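Local coordinates for protein SSD1 (Saccharomyces cerevisiae S288C, PDB 7AM1) that binds mRNA untranslated regions and represses translation as a non-enzymatic RNase II-family pseudonuclease with an alternative RNA recognition site, at residues Val396-Ser401 with Gln675-Ile680. Numbering follows the deposited sequence.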
# COMPACT_ATOMS: atom_id res chain seq x y z
N VAL A 396 18.12 -15.46 11.31
CA VAL A 396 16.69 -15.22 11.52
C VAL A 396 16.21 -16.11 12.66
O VAL A 396 16.56 -17.29 12.73
CB VAL A 396 15.88 -15.50 10.24
CG1 VAL A 396 14.39 -15.29 10.51
CG2 VAL A 396 16.36 -14.63 9.09
N VAL A 397 15.41 -15.53 13.56
CA VAL A 397 14.83 -16.31 14.65
C VAL A 397 14.13 -17.54 14.09
O VAL A 397 13.34 -17.45 13.15
CB VAL A 397 13.86 -15.44 15.47
CG1 VAL A 397 13.12 -16.30 16.49
CG2 VAL A 397 14.61 -14.32 16.17
N ASP A 398 14.43 -18.70 14.68
CA ASP A 398 13.84 -19.97 14.26
C ASP A 398 12.53 -20.18 15.01
O ASP A 398 12.41 -21.01 15.91
CB ASP A 398 14.83 -21.11 14.49
CG ASP A 398 14.37 -22.44 13.90
OD1 ASP A 398 13.20 -22.54 13.45
OD2 ASP A 398 15.18 -23.39 13.88
N VAL A 399 11.54 -19.38 14.61
CA VAL A 399 10.27 -19.33 15.32
C VAL A 399 9.63 -20.71 15.38
O VAL A 399 9.13 -21.14 16.43
CB VAL A 399 9.31 -18.31 14.68
CG1 VAL A 399 8.00 -18.26 15.43
CG2 VAL A 399 9.94 -16.93 14.64
N THR A 400 9.62 -21.44 14.25
CA THR A 400 8.86 -22.68 14.18
C THR A 400 9.48 -23.79 15.03
O THR A 400 8.78 -24.75 15.35
CB THR A 400 8.72 -23.16 12.73
OG1 THR A 400 10.00 -23.48 12.18
CG2 THR A 400 8.05 -22.09 11.86
N SER A 401 10.75 -23.67 15.40
CA SER A 401 11.31 -24.61 16.37
C SER A 401 10.69 -24.46 17.75
O SER A 401 10.95 -25.29 18.62
CB SER A 401 12.83 -24.43 16.46
OG SER A 401 13.17 -23.23 17.12
N GLN A 675 9.53 -25.68 5.41
CA GLN A 675 10.01 -26.25 4.16
C GLN A 675 11.53 -26.27 4.11
O GLN A 675 12.13 -27.26 3.66
CB GLN A 675 9.45 -25.45 2.98
CG GLN A 675 7.97 -25.70 2.75
CD GLN A 675 7.44 -25.08 1.47
OE1 GLN A 675 8.12 -24.27 0.83
NE2 GLN A 675 6.22 -25.45 1.09
N LEU A 676 12.18 -25.21 4.58
CA LEU A 676 13.64 -25.18 4.57
C LEU A 676 14.22 -26.25 5.49
O LEU A 676 15.19 -26.93 5.12
CB LEU A 676 14.15 -23.80 4.98
CG LEU A 676 15.68 -23.65 5.01
CD1 LEU A 676 16.28 -23.91 3.64
CD2 LEU A 676 16.08 -22.28 5.54
N LYS A 677 13.64 -26.42 6.67
CA LYS A 677 14.14 -27.43 7.59
C LYS A 677 14.04 -28.83 7.00
O LYS A 677 14.96 -29.64 7.16
CB LYS A 677 13.39 -27.36 8.92
CG LYS A 677 13.64 -26.08 9.69
CD LYS A 677 13.11 -26.21 11.10
CE LYS A 677 13.05 -24.87 11.78
NZ LYS A 677 12.32 -24.98 13.07
N ALA A 678 12.93 -29.13 6.31
CA ALA A 678 12.82 -30.40 5.61
C ALA A 678 13.97 -30.58 4.62
O ALA A 678 14.60 -31.64 4.56
CB ALA A 678 11.47 -30.50 4.89
N VAL A 679 14.25 -29.54 3.83
CA VAL A 679 15.36 -29.59 2.89
C VAL A 679 16.68 -29.78 3.64
O VAL A 679 17.51 -30.61 3.27
CB VAL A 679 15.39 -28.33 2.02
CG1 VAL A 679 16.69 -28.23 1.24
CG2 VAL A 679 14.22 -28.35 1.05
N ILE A 680 16.87 -29.01 4.71
CA ILE A 680 18.10 -29.11 5.49
C ILE A 680 18.31 -30.54 5.98
O ILE A 680 19.36 -31.15 5.75
CB ILE A 680 18.07 -28.12 6.68
CG1 ILE A 680 18.29 -26.69 6.19
CG2 ILE A 680 19.10 -28.52 7.74
CD1 ILE A 680 17.97 -25.64 7.23
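A salt bridge backed by a hydroxyl hydrogen bond joins Lys-677, on helix 668-681 of the RNB domain, to Asp-398, centre of an inverse gamma turn just after strand 389-397, and to Thr-400 in the 3-10 segment that follows. The lysine does nearly all the reaching: its chain is extended beyond CG (chi3 -167°), which carries the ammonium across a backbone gap of 9.6 Å between the CA atoms of Lys-677 and Ser-401. There NZ of Lys-677 donates to OG1 of Thr-400 at 2.9 Å and to OD1 of Asp-398, an atom modelled too tightly for its bond length to carry weight. The Asp-398 and Lys-677 side chains come from opposing directions, and that of Thr-400 runs antiparallel alongside the lysine's end. OG of Ser-401 braces this corner from within, donating to O of Asp-398 at 2.6 Å in the carbonyl plane. An alanine in place of Lys-677 would probably leave the Asp-398 carboxylate short of one cation and OG1 of Thr-400 without this donor. Arg-355 is a second cationic partner, bridging to OD2. Leu-449 of strand 446-456, the sheet neighbour of strand 389-397, touches both Asp-398 and Lys-677, while His-670 and Arg-674, earlier on the lysine's helix, pack against Thr-400.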